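Local coordinates for outer membrane protein assembly factor BamA (Haemophilus ducreyi, PDB 4K3C), which probably serves, within the Bam complex, to assemble and insert beta-barrel proteins into the outer membrane of Haemophilus ducreyi, at residues A[398-406]-A[488-496]; A[502-511]-A[523-531]. All coordinates share one frame; numbering follows the deposited sequence.

How the contacts relate
In BamA, a loop folded into a beta-barrel and the last hairpin of that barrel's wall meet within a small region of the Omp85 domain. Contact 1, in which residues 398-406 press on strand 489-500, closes in sequence before contact 2, the hairpin of strands 503-512 and 521-531, begins; their centres lie 14 Å apart. Strands 489-500 and 503-512 are consecutive and antiparallel, and backbone bonds join L496 to F507 and probably A492 to K511. A second link comes from Q525, whose OE1 takes G400 N of the loop while its NE2 bonds only weakly to F401 O. Because strand 521-531 also pairs with strand 160-169, the loop is tied to the strands that close the barrel.

Contact 1 (A[398-406]-A[488-496]); sequences LRGFAGGSI and VRASAGIAL
S491 of the barrel wall points its hydroxyl at the backbone carbonyl of R399, the arginine of the LRGF sequence, which is this protein's version of the (V/I)RG(F/Y) motif carried by the sixth extracellular loop of Omp85 proteins. A type II turn from L398 to F401 presents the motif to strand 489-500. The one hydrogen bond across the interface runs from S491 OG to R399 O at 2.8 Å, and the donor stands above the carbonyl plane, 41° out of it. Beside this bond, L398 CD2 lies 3.6 Å from S491 OG. The other methyl, L398 CD1, sits over one face of the F401 ring, offset toward the rim, and also meets R489 CB.

R489 crosses the F401 side chain at about a right angle, with ring and guanidinium planes 76° apart, and F401 CZ approaches R489 CB at 3.9 Å. In the plane of the same ring, its edge meets A490 O. The R489 chain, bent at chi2 and chi3, runs on toward I406, which comes from the opposite direction; I406 CD1 meets R489 CD at 3.5 Å, and the guanidinium ends in a salt bridge to D519. R399 instead turns along the barrel interior to a salt bridge with D460 and a cation-pi contact with F458, and its NH2 passes A495 CB at 4.0 Å. At the far end of R489, I406 CG2 lies 3.8 Å above one face of the guanidinium, offset toward its rim.

Contact 2 (A[502-511]-A[523-531]); sequences IGPLSFSYAK and QFQFTVGST
At the start of segment 523-531, in the antiparallel last hairpin of the barrel, Q523 takes A510 N on its carbonyl O at 3.1 Å while its side chain runs alongside Y509 and points the same way. There Q523 CB faces Y509 CE1, with the ring and amide planes 58° apart. F524 is the non-hydrogen-bonded partner of Y509. Its CG is anti to the backbone N (chi1 -174°), which carries the ring along the hairpin until CZ rests 3.8 Å from F507 CD2; the two phenylalanines lie side by side.

Q525 turns to the other face. Its backbone N makes a bond of 3.1 Å to S508 O, whereas the return bond from S508 N to Q525 O is weak, as is that from S508 OG to Q525 OE1. The stronger partner of OE1 is G400 N in the loop within the barrel. Next, F526 brings its CB 3.6 Å from F507 CD2, on the same side of the sheet as F524, and its ring then leads away. T527 and S506 form a hydrogen-bonded pair, each N reaching the other's O at 3.0 Å, and both side chains touch M395. V528 sets CG2 against L505 CG at 3.9 Å. Beyond G529, whose carbonyl O receives a CA-H...O contact from G503, S530 OG donates to I502 O at 3.0 Å, nearly in line with the C=O bond.

The two faces thus differ in chemistry. Y509, F524, F507, F526, L505 and V528 make a largely apolar surface, probably turned to lipid, whereas S506, T527, S508 and Q525 give the inner face hydroxyl and amide groups, and the Q525 amide holds the backbone of the enclosed loop at G400.

Contact 1 (A[398-406]-A[488-496])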
loop_
_atom_site.group_PDB
_atom_site.type_symbol
_atom_site.label_atom_id
_atom_site.label_comp_id
_atom_site.label_asym_id
_atom_site.label_seq_id
_atom_site.Cartn_x
_atom_site.Cartn_y
_atom_site.Cartn_z
ATOM N N LEU A 398 5.432 18.164 9.664
ATOM C CA LEU A 398 5.187 19.394 10.417
ATOM C C LEU A 398 4.948 20.567 9.499
ATOM O O LEU A 398 5.862 21.328 9.215
ATOM C CB LEU A 398 6.376 19.719 11.321
ATOM C CG LEU A 398 6.135 20.330 12.703
ATOM C CD1 LEU A 398 7.395 21.009 13.181
ATOM C CD2 LEU A 398 4.993 21.286 12.689
ATOM N N ARG A 399 3.712 20.740 9.058
ATOM C CA ARG A 399 3.415 21.843 8.166
ATOM C C ARG A 399 3.815 23.217 8.741
ATOM O O ARG A 399 3.908 23.386 9.952
ATOM C CB ARG A 399 1.967 21.753 7.731
ATOM C CG ARG A 399 1.756 20.508 6.891
ATOM C CD ARG A 399 0.314 20.287 6.506
ATOM N NE ARG A 399 -0.412 19.564 7.545
ATOM C CZ ARG A 399 -1.450 18.775 7.309
ATOM N NH1 ARG A 399 -2.047 18.151 8.324
ATOM N NH2 ARG A 399 -1.884 18.608 6.059
ATOM N N GLY A 400 4.126 24.175 7.871
ATOM C CA GLY A 400 4.642 25.453 8.333
ATOM C C GLY A 400 6.147 25.462 8.586
ATOM O O GLY A 400 6.798 26.499 8.496
ATOM N N PHE A 401 6.723 24.318 8.915
ATOM C CA PHE A 401 8.180 24.253 8.935
ATOM C C PHE A 401 8.716 23.662 7.621
ATOM O O PHE A 401 8.070 22.811 7.006
ATOM C CB PHE A 401 8.671 23.482 10.158
ATOM C CG PHE A 401 8.251 24.101 11.466
ATOM C CD1 PHE A 401 6.929 24.049 11.879
ATOM C CD2 PHE A 401 9.172 24.737 12.279
ATOM C CE1 PHE A 401 6.541 24.608 13.071
ATOM C CE2 PHE A 401 8.780 25.295 13.477
ATOM C CZ PHE A 401 7.463 25.234 13.870
ATOM N N ALA A 402 9.872 24.132 7.163
ATOM C CA ALA A 402 10.419 23.599 5.920
ATOM C C ALA A 402 10.835 22.155 6.128
ATOM O O ALA A 402 11.107 21.738 7.252
ATOM C CB ALA A 402 11.588 24.413 5.448
ATOM N N GLY A 403 10.865 21.392 5.044
ATOM C CA GLY A 403 11.295 20.011 5.120
ATOM C C GLY A 403 12.674 19.882 5.753
ATOM O O GLY A 403 13.603 20.625 5.421
ATOM N N GLY A 404 12.789 18.951 6.698
ATOM C CA GLY A 404 14.053 18.637 7.340
ATOM C C GLY A 404 14.641 19.744 8.185
ATOM O O GLY A 404 15.838 19.739 8.464
ATOM N N SER A 405 13.794 20.679 8.604
ATOM C CA SER A 405 14.229 21.812 9.411
ATOM C C SER A 405 14.215 21.512 10.902
ATOM O O SER A 405 14.766 22.272 11.690
ATOM C CB SER A 405 13.371 23.046 9.118
ATOM O OG SER A 405 12.008 22.780 9.369
ATOM N N ILE A 406 13.601 20.402 11.290
ATOM C CA ILE A 406 13.480 20.041 12.703
ATOM C C ILE A 406 14.406 18.909 13.163
ATOM O O ILE A 406 14.153 17.747 12.879
ATOM C CB ILE A 406 12.044 19.593 13.037
ATOM C CG1 ILE A 406 11.030 20.574 12.462
ATOM C CG2 ILE A 406 11.869 19.449 14.531
ATOM C CD1 ILE A 406 11.123 21.931 13.065
ATOM N N VAL A 488 9.611 20.195 21.487
ATOM C CA VAL A 488 8.569 19.935 20.524
ATOM C C VAL A 488 8.133 21.217 19.820
ATOM O O VAL A 488 8.029 22.294 20.436
ATOM C CB VAL A 488 7.359 19.326 21.243
ATOM C CG1 VAL A 488 6.358 18.821 20.254
ATOM C CG2 VAL A 488 7.824 18.202 22.130
ATOM N N ARG A 489 7.894 21.096 18.523
ATOM C CA ARG A 489 7.335 22.195 17.769
ATOM C C ARG A 489 5.978 21.796 17.276
ATOM O O ARG A 489 5.663 20.606 17.192
ATOM C CB ARG A 489 8.245 22.566 16.609
ATOM C CG ARG A 489 9.410 23.418 17.055
ATOM C CD ARG A 489 10.666 23.007 16.379
ATOM N NE ARG A 489 11.510 22.170 17.216
ATOM C CZ ARG A 489 12.840 22.233 17.195
ATOM N NH1 ARG A 489 13.428 23.117 16.405
ATOM N NH2 ARG A 489 13.579 21.423 17.949
ATOM N N ALA A 490 5.172 22.794 16.961
ATOM C CA ALA A 490 3.846 22.528 16.491
ATOM C C ALA A 490 3.298 23.700 15.695
ATOM O O ALA A 490 3.797 24.815 15.753
ATOM C CB ALA A 490 2.974 22.221 17.644
ATOM N N SER A 491 2.251 23.430 14.945
ATOM C CA SER A 491 1.687 24.428 14.079
ATOM C C SER A 491 0.216 24.163 13.898
ATOM O O SER A 491 -0.268 23.066 14.195
ATOM C CB SER A 491 2.364 24.354 12.712
ATOM O OG SER A 491 2.026 23.158 12.016
ATOM N N ALA A 492 -0.486 25.161 13.374
ATOM C CA ALA A 492 -1.892 25.004 13.042
ATOM C C ALA A 492 -2.211 25.668 11.704
ATOM O O ALA A 492 -1.646 26.722 11.372
ATOM C CB ALA A 492 -2.733 25.574 14.123
ATOM N N GLY A 493 -3.094 25.057 10.917
ATOM C CA GLY A 493 -3.397 25.658 9.637
ATOM C C GLY A 493 -4.633 25.192 8.920
ATOM O O GLY A 493 -5.420 24.408 9.448
ATOM N N ILE A 494 -4.806 25.733 7.722
ATOM C CA ILE A 494 -5.768 25.252 6.734
ATOM C C ILE A 494 -5.023 24.362 5.749
ATOM O O ILE A 494 -3.820 24.504 5.544
ATOM C CB ILE A 494 -6.377 26.411 5.920
ATOM C CG1 ILE A 494 -6.737 27.567 6.843
ATOM C CG2 ILE A 494 -7.626 25.966 5.165
ATOM C CD1 ILE A 494 -7.784 27.217 7.852
ATOM N N ALA A 495 -5.743 23.449 5.127
ATOM C CA ALA A 495 -5.122 22.531 4.204
ATOM C C ALA A 495 -6.168 22.161 3.176
ATOM O O ALA A 495 -7.276 21.748 3.520
ATOM C CB ALA A 495 -4.615 21.302 4.944
ATOM N N LEU A 496 -5.832 22.347 1.908
ATOM C CA LEU A 496 -6.744 21.995 0.835
ATOM C C LEU A 496 -6.100 20.892 0.061
ATOM O O LEU A 496 -4.897 20.920 -0.177
ATOM C CB LEU A 496 -6.990 23.178 -0.104
ATOM C CG LEU A 496 -8.217 23.028 -1.015
ATOM C CD1 LEU A 496 -8.887 24.375 -1.258
ATOM C CD2 LEU A 496 -7.871 22.352 -2.345
#

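Contact 2 (A[502-511]-A[523-531])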
loop_
_atom_site.group_PDB
_atom_site.type_symbol
_atom_site.label_atom_id
_atom_site.label_comp_id
_atom_site.label_asym_id
_atom_site.label_seq_id
_atom_site.Cartn_x
_atom_site.Cartn_y
_atom_site.Cartn_z
ATOM N N ILE A 502 -5.885 16.041 -13.697
ATOM C CA ILE A 502 -4.506 15.967 -14.182
ATOM C C ILE A 502 -3.600 15.320 -13.146
ATOM O O ILE A 502 -2.444 15.016 -13.422
ATOM C CB ILE A 502 -3.936 17.366 -14.508
ATOM C CG1 ILE A 502 -3.344 18.019 -13.255
ATOM C CG2 ILE A 502 -5.013 18.246 -15.102
ATOM C CD1 ILE A 502 -2.375 19.154 -13.543
ATOM N N GLY A 503 -4.136 15.120 -11.949
ATOM C CA GLY A 503 -3.356 14.606 -10.846
ATOM C C GLY A 503 -3.615 15.401 -9.585
ATOM O O GLY A 503 -4.331 16.406 -9.611
ATOM N N PRO A 504 -3.022 14.957 -8.471
ATOM C CA PRO A 504 -3.328 15.438 -7.123
ATOM C C PRO A 504 -2.598 16.711 -6.718
ATOM O O PRO A 504 -1.374 16.726 -6.627
ATOM C CB PRO A 504 -2.870 14.278 -6.248
ATOM C CG PRO A 504 -1.773 13.671 -7.013
ATOM C CD PRO A 504 -2.081 13.832 -8.448
ATOM N N LEU A 505 -3.359 17.767 -6.467
ATOM C CA LEU A 505 -2.817 18.964 -5.838
ATOM C C LEU A 505 -3.158 18.925 -4.363
ATOM O O LEU A 505 -4.257 18.514 -3.984
ATOM C CB LEU A 505 -3.428 20.225 -6.427
ATOM C CG LEU A 505 -3.328 20.449 -7.931
ATOM C CD1 LEU A 505 -4.368 19.641 -8.679
ATOM C CD2 LEU A 505 -3.507 21.911 -8.207
ATOM N N SER A 506 -2.223 19.343 -3.519
ATOM C CA SER A 506 -2.535 19.519 -2.103
ATOM C C SER A 506 -1.852 20.764 -1.552
ATOM O O SER A 506 -0.654 20.969 -1.729
ATOM C CB SER A 506 -2.207 18.267 -1.275
ATOM O OG SER A 506 -0.835 18.159 -0.986
ATOM N N PHE A 507 -2.634 21.606 -0.903
ATOM C CA PHE A 507 -2.113 22.854 -0.386
ATOM C C PHE A 507 -2.170 22.914 1.147
ATOM O O PHE A 507 -2.842 22.109 1.801
ATOM C CB PHE A 507 -2.851 24.025 -1.026
ATOM C CG PHE A 507 -2.816 24.001 -2.530
ATOM C CD1 PHE A 507 -3.792 23.322 -3.254
ATOM C CD2 PHE A 507 -1.806 24.657 -3.222
ATOM C CE1 PHE A 507 -3.765 23.301 -4.641
ATOM C CE2 PHE A 507 -1.768 24.645 -4.607
ATOM C CZ PHE A 507 -2.749 23.964 -5.323
ATOM N N SER A 508 -1.440 23.864 1.707
ATOM C CA SER A 508 -1.329 24.006 3.135
ATOM C C SER A 508 -0.873 25.422 3.378
ATOM O O SER A 508 0.054 25.900 2.717
ATOM C CB SER A 508 -0.278 23.044 3.691
ATOM O OG SER A 508 0.809 23.750 4.295
ATOM N N TYR A 509 -1.549 26.112 4.291
ATOM C CA TYR A 509 -1.022 27.348 4.841
ATOM C C TYR A 509 -0.975 27.078 6.310
ATOM O O TYR A 509 -1.990 26.752 6.911
ATOM C CB TYR A 509 -1.941 28.536 4.559
ATOM C CG TYR A 509 -1.300 29.890 4.812
ATOM C CD1 TYR A 509 -0.676 30.174 6.020
ATOM C CD2 TYR A 509 -1.312 30.877 3.838
ATOM C CE1 TYR A 509 -0.092 31.396 6.253
ATOM C CE2 TYR A 509 -0.733 32.104 4.067
ATOM C CZ TYR A 509 -0.124 32.357 5.281
ATOM O OH TYR A 509 0.458 33.582 5.524
ATOM N N ALA A 510 0.198 27.196 6.903
ATOM C CA ALA A 510 0.278 26.901 8.316
ATOM C C ALA A 510 1.073 27.959 9.031
ATOM O O ALA A 510 2.032 28.511 8.487
ATOM C CB ALA A 510 0.851 25.496 8.567
ATOM N N LYS A 511 0.642 28.247 10.251
ATOM C CA LYS A 511 1.344 29.161 11.118
ATOM C C LYS A 511 1.834 28.295 12.276
ATOM O O LYS A 511 1.139 27.366 12.688
ATOM C CB LYS A 511 0.371 30.230 11.597
ATOM C CG LYS A 511 1.011 31.532 12.015
ATOM C CD LYS A 511 0.105 32.287 13.001
ATOM C CE LYS A 511 -0.146 31.485 14.285
ATOM N NZ LYS A 511 -0.746 32.317 15.369
ATOM N N GLN A 523 5.689 28.647 5.563
ATOM C CA GLN A 523 4.247 28.648 5.802
ATOM C C GLN A 523 3.401 28.052 4.685
ATOM O O GLN A 523 2.529 27.209 4.925
ATOM C CB GLN A 523 3.773 30.072 6.045
ATOM C CG GLN A 523 4.693 30.854 6.920
ATOM C CD GLN A 523 4.017 32.047 7.517
ATOM O OE1 GLN A 523 3.844 33.072 6.858
ATOM N NE2 GLN A 523 3.613 31.922 8.770
ATOM N N PHE A 524 3.620 28.518 3.466
ATOM C CA PHE A 524 2.865 27.971 2.360
ATOM C C PHE A 524 3.644 26.818 1.735
ATOM O O PHE A 524 4.834 26.918 1.457
ATOM C CB PHE A 524 2.522 29.049 1.340
ATOM C CG PHE A 524 1.633 28.574 0.244
ATOM C CD1 PHE A 524 0.313 28.252 0.502
ATOM C CD2 PHE A 524 2.114 28.448 -1.053
ATOM C CE1 PHE A 524 -0.521 27.814 -0.516
ATOM C CE2 PHE A 524 1.294 28.015 -2.078
ATOM C CZ PHE A 524 -0.030 27.696 -1.811
ATOM N N GLN A 525 2.955 25.709 1.543
ATOM C CA GLN A 525 3.558 24.511 1.025
ATOM C C GLN A 525 2.530 23.848 0.116
ATOM O O GLN A 525 1.337 24.081 0.264
ATOM C CB GLN A 525 3.970 23.605 2.185
ATOM C CG GLN A 525 5.068 24.207 3.063
ATOM C CD GLN A 525 5.119 23.619 4.463
ATOM O OE1 GLN A 525 4.089 23.477 5.135
ATOM N NE2 GLN A 525 6.327 23.302 4.922
ATOM N N PHE A 526 2.972 23.039 -0.839
ATOM C CA PHE A 526 2.040 22.506 -1.828
ATOM C C PHE A 526 2.718 21.427 -2.632
ATOM O O PHE A 526 3.918 21.504 -2.851
ATOM C CB PHE A 526 1.623 23.611 -2.799
ATOM C CG PHE A 526 2.742 24.074 -3.682
ATOM C CD1 PHE A 526 3.684 24.989 -3.211
ATOM C CD2 PHE A 526 2.870 23.586 -4.969
ATOM C CE1 PHE A 526 4.733 25.408 -4.001
ATOM C CE2 PHE A 526 3.918 24.002 -5.775
ATOM C CZ PHE A 526 4.846 24.914 -5.289
ATOM N N THR A 527 1.968 20.430 -3.088
ATOM C CA THR A 527 2.481 19.617 -4.179
ATOM C C THR A 527 1.500 19.490 -5.336
ATOM O O THR A 527 0.285 19.660 -5.179
ATOM C CB THR A 527 2.978 18.218 -3.758
ATOM O OG1 THR A 527 1.891 17.455 -3.236
ATOM C CG2 THR A 527 4.085 18.325 -2.755
ATOM N N VAL A 528 2.072 19.192 -6.498
ATOM C CA VAL A 528 1.354 19.099 -7.746
ATOM C C VAL A 528 1.993 17.932 -8.472
ATOM O O VAL A 528 3.217 17.836 -8.541
ATOM C CB VAL A 528 1.528 20.395 -8.558
ATOM C CG1 VAL A 528 1.487 20.108 -10.056
ATOM C CG2 VAL A 528 0.470 21.406 -8.146
ATOM N N GLY A 529 1.177 17.019 -8.981
ATOM C CA GLY A 529 1.709 15.817 -9.585
ATOM C C GLY A 529 0.840 15.300 -10.707
ATOM O O GLY A 529 -0.374 15.471 -10.685
ATOM N N SER A 530 1.468 14.676 -11.696
ATOM C CA SER A 530 0.738 14.112 -12.817
ATOM C C SER A 530 1.406 12.845 -13.273
ATOM O O SER A 530 2.623 12.730 -13.191
ATOM C CB SER A 530 0.701 15.088 -13.980
ATOM O OG SER A 530 0.057 14.465 -15.071
ATOM N N THR A 531 0.607 11.892 -13.745
ATOM C CA THR A 531 1.133 10.649 -14.316
ATOM C C THR A 531 0.472 10.324 -15.662
ATOM O O THR A 531 -0.724 10.553 -15.853
ATOM C CB THR A 531 0.980 9.429 -13.357
ATOM O OG1 THR A 531 -0.404 9.080 -13.214
ATOM C CG2 THR A 531 1.583 9.712 -11.982
#